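Local coordinates for protein flavodoxin (Fusobacterium nucleatum, PDB 6OHK) that binds flavin mononucleotide and probably carries electrons to a number of redox enzymes, at residues Leu52-Thr58 / Val84-Leu90; Phe100-Arg105 / Phe140-Asp146. The protein carries 1 engineered substitution. One frame throughout, in Å; residues are numbered along the deposited sequence.

Interaction 1 (Leu52-Thr58 / Val84-Leu90); sequences LILVTPT and VVGLVGL. With FMN (flavin mononucleotide), chain B.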
loop_
_atom_site.group_PDB
_atom_site.type_symbol
_atom_site.label_atom_id
_atom_site.label_comp_id
_atom_site.label_asym_id
_atom_site.label_seq_id
_atom_site.Cartn_x
_atom_site.Cartn_y
_atom_site.Cartn_z
ATOM N N LEU A 52 -1.963 6.246 7.371
ATOM C CA LEU A 52 -2.496 5.013 6.805
ATOM C C LEU A 52 -1.458 4.301 5.970
ATOM O O LEU A 52 -0.673 4.923 5.255
ATOM C CB LEU A 52 -3.663 5.352 5.887
ATOM C CG LEU A 52 -4.945 5.801 6.579
ATOM C CD1 LEU A 52 -5.869 6.471 5.581
ATOM C CD2 LEU A 52 -5.665 4.634 7.227
ATOM N N ILE A 53 -1.493 2.976 6.045
ATOM C CA ILE A 53 -0.779 2.096 5.120
ATOM C C ILE A 53 -1.803 1.145 4.525
ATOM O O ILE A 53 -2.455 0.394 5.266
ATOM C CB ILE A 53 0.327 1.322 5.847
ATOM C CG1 ILE A 53 1.364 2.278 6.432
ATOM C CG2 ILE A 53 0.964 0.286 4.901
ATOM C CD1 ILE A 53 2.402 1.601 7.321
ATOM N N LEU A 54 -1.987 1.198 3.215
ATOM C CA LEU A 54 -2.977 0.383 2.507
ATOM C C LEU A 54 -2.235 -0.605 1.633
ATOM O O LEU A 54 -1.363 -0.210 0.860
ATOM C CB LEU A 54 -3.883 1.260 1.634
ATOM C CG LEU A 54 -4.449 2.516 2.294
ATOM C CD1 LEU A 54 -5.376 3.214 1.304
ATOM C CD2 LEU A 54 -5.177 2.254 3.596
ATOM N N VAL A 55 -2.541 -1.887 1.790
ATOM C CA VAL A 55 -1.766 -2.984 1.206
ATOM C C VAL A 55 -2.686 -3.871 0.383
ATOM O O VAL A 55 -3.733 -4.309 0.861
ATOM C CB VAL A 55 -1.110 -3.823 2.315
ATOM C CG1 VAL A 55 -0.190 -4.869 1.702
ATOM C CG2 VAL A 55 -0.400 -2.959 3.346
ATOM N N THR A 56 -2.287 -4.170 -0.843
ATOM C CA THR A 56 -3.044 -5.126 -1.650
ATOM C C THR A 56 -2.145 -5.937 -2.572
ATOM O O THR A 56 -1.240 -5.380 -3.190
ATOM C CB THR A 56 -4.148 -4.435 -2.477
ATOM O OG1 THR A 56 -4.983 -5.426 -3.101
ATOM C CG2 THR A 56 -3.576 -3.486 -3.536
ATOM N N PRO A 57 -2.407 -7.232 -2.717
ATOM C CA PRO A 57 -1.913 -7.963 -3.884
ATOM C C PRO A 57 -2.695 -7.564 -5.120
ATOM O O PRO A 57 -3.710 -6.888 -5.071
ATOM C CB PRO A 57 -2.170 -9.414 -3.495
ATOM C CG PRO A 57 -3.459 -9.339 -2.686
ATOM C CD PRO A 57 -3.329 -8.047 -1.897
ATOM N N THR A 58 -2.225 -8.011 -6.269
ATOM C CA THR A 58 -2.828 -7.680 -7.556
ATOM C C THR A 58 -3.397 -8.945 -8.175
ATOM O O THR A 58 -2.754 -10.001 -8.169
ATOM C CB THR A 58 -1.757 -7.147 -8.481
ATOM O OG1 THR A 58 -0.904 -6.255 -7.763
ATOM C CG2 THR A 58 -2.323 -6.545 -9.743
ATOM N N VAL A 84 -2.330 11.083 5.500
ATOM C CA VAL A 84 -1.056 10.763 4.891
ATOM C C VAL A 84 -1.037 9.257 4.682
ATOM O O VAL A 84 -1.192 8.493 5.645
ATOM C CB VAL A 84 0.096 11.195 5.806
ATOM C CG1 VAL A 84 1.423 10.891 5.147
ATOM C CG2 VAL A 84 -0.016 12.682 6.135
ATOM N N VAL A 85 -0.880 8.823 3.431
ATOM C CA VAL A 85 -1.118 7.433 3.055
ATOM C C VAL A 85 0.085 6.869 2.323
ATOM O O VAL A 85 0.553 7.472 1.339
ATOM C CB VAL A 85 -2.347 7.354 2.153
ATOM C CG1 VAL A 85 -2.696 5.926 1.825
ATOM C CG2 VAL A 85 -3.528 8.072 2.783
ATOM N N GLY A 86 0.548 5.710 2.756
ATOM C CA GLY A 86 1.483 4.902 1.986
ATOM C C GLY A 86 0.775 3.689 1.413
ATOM O O GLY A 86 -0.055 3.078 2.092
ATOM N N LEU A 87 1.104 3.344 0.170
ATOM C CA LEU A 87 0.519 2.226 -0.552
ATOM C C LEU A 87 1.558 1.143 -0.751
ATOM O O LEU A 87 2.707 1.444 -1.119
ATOM C CB LEU A 87 0.036 2.716 -1.912
ATOM C CG LEU A 87 -0.923 3.873 -1.879
ATOM C CD1 LEU A 87 -1.208 4.328 -3.318
ATOM C CD2 LEU A 87 -2.221 3.531 -1.170
ATOM N N VAL A 88 1.152 -0.101 -0.511
ATOM C CA VAL A 88 2.003 -1.270 -0.715
ATOM C C VAL A 88 1.296 -2.217 -1.664
ATOM O O VAL A 88 0.170 -2.629 -1.395
ATOM C CB VAL A 88 2.316 -1.986 0.607
ATOM C CG1 VAL A 88 3.265 -3.180 0.349
ATOM C CG2 VAL A 88 2.940 -1.003 1.606
ATOM N N GLY A 89 1.965 -2.598 -2.742
ATOM C CA GLY A 89 1.471 -3.619 -3.643
ATOM C C GLY A 89 2.314 -4.870 -3.562
ATOM O O GLY A 89 3.523 -4.803 -3.331
ATOM N N LEU A 90 1.680 -6.018 -3.787
ATOM C CA LEU A 90 2.362 -7.290 -4.045
ATOM C C LEU A 90 1.959 -7.754 -5.426
ATOM O O LEU A 90 0.798 -7.614 -5.822
ATOM C CB LEU A 90 1.927 -8.360 -3.083
ATOM C CG LEU A 90 2.527 -8.317 -1.685
ATOM C CD1 LEU A 90 1.817 -7.324 -0.814
ATOM C CD2 LEU A 90 2.390 -9.675 -1.077
HETATM N N1 FMN B . 0.582 -9.851 -9.885
HETATM C C2 FMN B . 0.724 -8.617 -10.539
HETATM O O2 FMN B . 1.648 -7.906 -10.323
HETATM N N3 FMN B . -0.276 -8.260 -11.510
HETATM C C4 FMN B . -1.357 -9.026 -11.850
HETATM O O4 FMN B . -2.135 -8.603 -12.680
HETATM C C4A FMN B . -1.465 -10.279 -11.189
HETATM N N5 FMN B . -2.538 -11.111 -11.502
HETATM C C5A FMN B . -2.547 -12.377 -10.852
HETATM C C6 FMN B . -3.534 -13.306 -11.232
HETATM C C7 FMN B . -3.592 -14.540 -10.615
HETATM C C7M FMN B . -4.766 -15.423 -11.066
HETATM C C8 FMN B . -2.620 -14.909 -9.696
HETATM C C8M FMN B . -2.746 -16.256 -9.018
HETATM C C9 FMN B . -1.639 -13.993 -9.324
HETATM C C9A FMN B . -1.591 -12.758 -9.919
HETATM N N10 FMN B . -0.559 -11.816 -9.520
HETATM C C10 FMN B . -0.497 -10.625 -10.212
HETATM C "C1'" FMN B . 0.440 -12.175 -8.515
HETATM C "C2'" FMN B . -0.132 -12.036 -7.072
HETATM O "O2'" FMN B . -0.571 -10.719 -6.793
HETATM C "C3'" FMN B . 0.983 -12.376 -6.067
HETATM O "O3'" FMN B . 1.253 -13.758 -6.194
HETATM C "C4'" FMN B . 0.714 -12.027 -4.605
HETATM O "O4'" FMN B . 1.904 -12.273 -3.864
HETATM C "C5'" FMN B . -0.437 -12.822 -4.001
HETATM O "O5'" FMN B . -0.706 -12.281 -2.718
HETATM P P FMN B . -1.694 -13.046 -1.706
HETATM O O1P FMN B . -1.681 -12.164 -0.478
HETATM O O2P FMN B . -3.053 -13.186 -2.301
HETATM O O3P FMN B . -1.077 -14.423 -1.433
#
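V55 and V88 stand side by side on neighbouring parallel strands and point the same way, with V55 CG1 4.0 Å from V88 CB. Both hold CG1 anti to the backbone N, which brings V55 CG1 up against V88 CB; the beta-branched valine is well suited to an extended strand. On the same face I53 CG2 slants against V88 CG2, and L90 CD1 reaches back to V55 CG1. G86, paired with I53, adds no side chain to this face.

The other face carries L52, L54, V85 and L87. L52 runs alongside V85, whereas L54 leans across two neighbours: its CD1 touches V85 CG1 at 3.8 Å, and its CB meets L87 CD2 at 4.0 Å. The long branch of L54 thus reaches past its own partner to V85 of the neighbouring pair.

Six backbone hydrogen bonds lace the strands from V84 to L90. At the C-terminal end of the strands the chemistry turns polar. With chi1 at -42°, T58 OG1 lies beside its own backbone N and donates to L90 O over 2.9 Å, tilted 32° from the carbonyl plane. The T58 backbone grips the ribityl chain of FMN, its N donating to O2' and its O accepting from O2' at 2.7 Å, while T58 CG2 packs 3.2 Å from FMN N3. P57 CB lies close to FMN O5'.

This is the centre of the flavodoxin-like sheet. Strand 7-11 flanks 51-59 on its other edge, helix 154-166 covers I53 and V88 through W161, and helix 17-28 rests on V55, P57 and L90.

Interaction 2 (Phe100-Arg105 / Phe140-Asp146); sequences FCGGIR and FIGLALD. With FMN (flavin mononucleotide), chain B.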
loop_
_atom_site.group_PDB
_atom_site.type_symbol
_atom_site.label_atom_id
_atom_site.label_comp_id
_atom_site.label_asym_id
_atom_site.label_seq_id
_atom_site.Cartn_x
_atom_site.Cartn_y
_atom_site.Cartn_z
ATOM N N PHE A 100 2.089 -5.113 -13.198
ATOM C CA PHE A 100 2.752 -5.409 -11.933
ATOM C C PHE A 100 2.321 -4.435 -10.852
ATOM O O PHE A 100 2.490 -3.216 -10.980
ATOM C CB PHE A 100 4.260 -5.321 -12.129
ATOM C CG PHE A 100 5.066 -5.456 -10.864
ATOM C CD1 PHE A 100 4.973 -6.585 -10.067
ATOM C CD2 PHE A 100 5.960 -4.481 -10.490
ATOM C CE1 PHE A 100 5.724 -6.721 -8.924
ATOM C CE2 PHE A 100 6.700 -4.607 -9.348
ATOM C CZ PHE A 100 6.588 -5.723 -8.576
ATOM N N CYS A 101 1.811 -4.983 -9.753
ATOM C CA CYS A 101 1.326 -4.178 -8.636
ATOM C C CYS A 101 0.300 -3.142 -9.064
ATOM O O CYS A 101 0.154 -2.094 -8.431
ATOM C CB CYS A 101 2.464 -3.526 -7.829
ATOM S SG CYS A 101 3.394 -4.680 -6.841
ATOM N N GLY A 102 -0.462 -3.434 -10.109
ATOM C CA GLY A 102 -1.421 -2.470 -10.617
ATOM C C GLY A 102 -2.508 -2.093 -9.649
ATOM O O GLY A 102 -3.121 -1.027 -9.796
ATOM N N GLY A 103 -2.790 -2.937 -8.666
ATOM C CA GLY A 103 -3.917 -2.682 -7.789
ATOM C C GLY A 103 -3.792 -1.396 -7.007
ATOM O O GLY A 103 -4.797 -0.780 -6.656
ATOM N N ILE A 104 -2.570 -0.950 -6.723
ATOM C CA ILE A 104 -2.423 0.268 -5.940
ATOM C C ILE A 104 -2.858 1.508 -6.696
ATOM O O ILE A 104 -3.143 2.524 -6.053
ATOM C CB ILE A 104 -1.031 0.429 -5.317
ATOM C CG1 ILE A 104 0.085 0.592 -6.357
ATOM C CG2 ILE A 104 -0.742 -0.698 -4.349
ATOM C CD1 ILE A 104 1.430 0.925 -5.732
ATOM N N ARG A 105 -2.986 1.464 -8.023
ATOM C CA ARG A 105 -3.516 2.611 -8.760
ATOM C C ARG A 105 -4.942 2.935 -8.334
ATOM O O ARG A 105 -5.308 4.110 -8.204
ATOM C CB ARG A 105 -3.452 2.334 -10.262
ATOM C CG ARG A 105 -4.177 3.379 -11.129
ATOM C CD ARG A 105 -3.722 4.788 -10.948
ATOM N NE ARG A 105 -2.350 4.987 -11.393
ATOM C CZ ARG A 105 -1.753 6.175 -11.456
ATOM N NH1 ARG A 105 -2.377 7.282 -11.058
ATOM N NH2 ARG A 105 -0.514 6.266 -11.913
ATOM N N PHE A 140 7.487 4.663 -8.934
ATOM C CA PHE A 140 6.305 3.926 -8.514
ATOM C C PHE A 140 5.588 4.682 -7.396
ATOM O O PHE A 140 6.229 5.254 -6.513
ATOM C CB PHE A 140 6.712 2.550 -7.999
ATOM C CG PHE A 140 7.092 1.555 -9.057
ATOM C CD1 PHE A 140 6.401 1.438 -10.264
ATOM C CD2 PHE A 140 8.132 0.662 -8.795
ATOM C CE1 PHE A 140 6.762 0.471 -11.207
ATOM C CE2 PHE A 140 8.482 -0.307 -9.737
ATOM C CZ PHE A 140 7.794 -0.396 -10.921
ATOM N N ILE A 141 4.251 4.644 -7.441
ATOM C CA ILE A 141 3.411 5.392 -6.517
ATOM C C ILE A 141 3.314 4.759 -5.128
ATOM O O ILE A 141 2.568 5.276 -4.277
ATOM C CB ILE A 141 2.017 5.632 -7.109
ATOM C CG1 ILE A 141 1.271 4.309 -7.383
ATOM C CG2 ILE A 141 2.139 6.507 -8.360
ATOM C CD1 ILE A 141 -0.017 4.434 -8.083
ATOM N N GLY A 142 4.066 3.704 -4.864
ATOM C CA GLY A 142 4.112 3.090 -3.553
ATOM C C GLY A 142 5.221 2.075 -3.521
ATOM O O GLY A 142 6.056 2.001 -4.433
ATOM N N LEU A 143 5.193 1.251 -2.496
ATOM C CA LEU A 143 6.143 0.167 -2.359
ATOM C C LEU A 143 5.678 -1.022 -3.176
ATOM O O LEU A 143 4.538 -1.478 -3.007
ATOM C CB LEU A 143 6.234 -0.217 -0.893
ATOM C CG LEU A 143 7.237 -1.281 -0.528
ATOM C CD1 LEU A 143 8.652 -0.841 -0.890
ATOM C CD2 LEU A 143 7.114 -1.641 0.903
ATOM N N ALA A 144 6.543 -1.528 -4.054
ATOM C CA ALA A 144 6.202 -2.618 -4.970
ATOM C C ALA A 144 6.981 -3.858 -4.564
ATOM O O ALA A 144 8.221 -3.874 -4.639
ATOM C CB ALA A 144 6.514 -2.193 -6.404
ATOM N N LEU A 145 6.290 -4.874 -4.101
ATOM C CA LEU A 145 6.939 -6.071 -3.601
ATOM C C LEU A 145 6.668 -7.234 -4.540
ATOM O O LEU A 145 5.597 -7.332 -5.146
ATOM C CB LEU A 145 6.474 -6.410 -2.194
ATOM C CG LEU A 145 6.744 -5.299 -1.177
ATOM C CD1 LEU A 145 6.125 -5.645 0.151
ATOM C CD2 LEU A 145 8.226 -5.033 -1.019
ATOM N N ASP A 146 7.653 -8.129 -4.656
ATOM C CA ASP A 146 7.503 -9.320 -5.498
ATOM C C ASP A 146 8.085 -10.474 -4.700
ATOM O O ASP A 146 9.289 -10.690 -4.679
ATOM C CB ASP A 146 8.209 -9.136 -6.834
ATOM C CG ASP A 146 8.015 -10.307 -7.775
ATOM O OD1 ASP A 146 7.701 -11.417 -7.306
ATOM O OD2 ASP A 146 8.197 -10.087 -9.009
HETATM N N1 FMN B . 0.582 -9.851 -9.885
HETATM C C2 FMN B . 0.724 -8.617 -10.539
HETATM O O2 FMN B . 1.648 -7.906 -10.323
HETATM N N3 FMN B . -0.276 -8.260 -11.510
HETATM C C4 FMN B . -1.357 -9.026 -11.850
HETATM O O4 FMN B . -2.135 -8.603 -12.680
HETATM C C4A FMN B . -1.465 -10.279 -11.189
HETATM N N5 FMN B . -2.538 -11.111 -11.502
HETATM C C5A FMN B . -2.547 -12.377 -10.852
HETATM C C6 FMN B . -3.534 -13.306 -11.232
HETATM C C7 FMN B . -3.592 -14.540 -10.615
HETATM C C7M FMN B . -4.766 -15.423 -11.066
HETATM C C8 FMN B . -2.620 -14.909 -9.696
HETATM C C8M FMN B . -2.746 -16.256 -9.018
HETATM C C9 FMN B . -1.639 -13.993 -9.324
HETATM C C9A FMN B . -1.591 -12.758 -9.919
HETATM N N10 FMN B . -0.559 -11.816 -9.520
HETATM C C10 FMN B . -0.497 -10.625 -10.212
HETATM C "C1'" FMN B . 0.440 -12.175 -8.515
HETATM C "C2'" FMN B . -0.132 -12.036 -7.072
HETATM O "O2'" FMN B . -0.571 -10.719 -6.793
HETATM C "C3'" FMN B . 0.983 -12.376 -6.067
HETATM O "O3'" FMN B . 1.253 -13.758 -6.194
HETATM C "C4'" FMN B . 0.714 -12.027 -4.605
HETATM O "O4'" FMN B . 1.904 -12.273 -3.864
HETATM C "C5'" FMN B . -0.437 -12.822 -4.001
HETATM O "O5'" FMN B . -0.706 -12.281 -2.718
HETATM P P FMN B . -1.694 -13.046 -1.706
HETATM O O1P FMN B . -1.681 -12.164 -0.478
HETATM O O2P FMN B . -3.053 -13.186 -2.301
HETATM O O3P FMN B . -1.077 -14.423 -1.433
#
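F100 reaches from a flavin-binding loop of the flavodoxin fold onto the end of strand 139-145, where its ring packs on A144, L145 and D146. Its CG is anti to the backbone N (chi1 174°), which sends the side chain toward that strand. CB, at the root, lies 4.1 Å from FMN O2, and CD1 is nearer to the same oxygen. Farther out, CE1 meets L145 O at 3.8 Å and D146 CB, while CE2 touches A144 CB, also at 3.8 Å. CZ, the tip, touches both L145 O and the A144 methyl. F140 CZ comes to the ring's edge near CD2, and C101 SG lies over one face, offset toward the rim. A flat, wide side chain suits this place because it can touch three consecutive residues, A144, L145 and D146, at once.

C101 has two roles. Its backbone N donates to FMN O2 over 3.0 Å, and its SG packs against A144 CA and CB; the small alanine allows that close approach. The polar end of D146 turns to N149 N and Q93 NE2.

Toward helix 103-113 the contact becomes aliphatic. I104 and I141 slide past each other in opposite directions, I104 CD1 meeting I141 CG1 at 3.8 Å. I104 CD1 also rests against the backbone of G142, near its N, since glycine presents no side chain there.

R105 bends at chi2 and chi3, bringing its guanidinium round to I141; S133 O, E136 and D109 take its polar atoms. I141 CD1 sits over one face of this group, 4.0 Å above its plane and 4.1 Å from R105 NE.

Overall arrangement
Interactions 1 and 2 are both buried and share one sheet, but interaction 1 lies at the very centre of the chain, whereas interaction 2 is centred about 7 Å out. They meet directly: strands 84-90 and 139-145 are neighbours, with L143 N and L143 O probably hydrogen-bonded to L87 O and G89 N. Interaction 1 combines regular backbone pairing with aliphatic packing; interaction 2 has no hydrogen bond between its segments and relies on aromatic, sulfur and aliphatic contacts between a loop leading into a helix and a strand broken by a short loop. Both end at FMN, 52-58 holding a ribityl hydroxyl and 100-105 a flavin carbonyl oxygen. T58 OG1 packs 3.2 Å from C101 CA, joining these two sites.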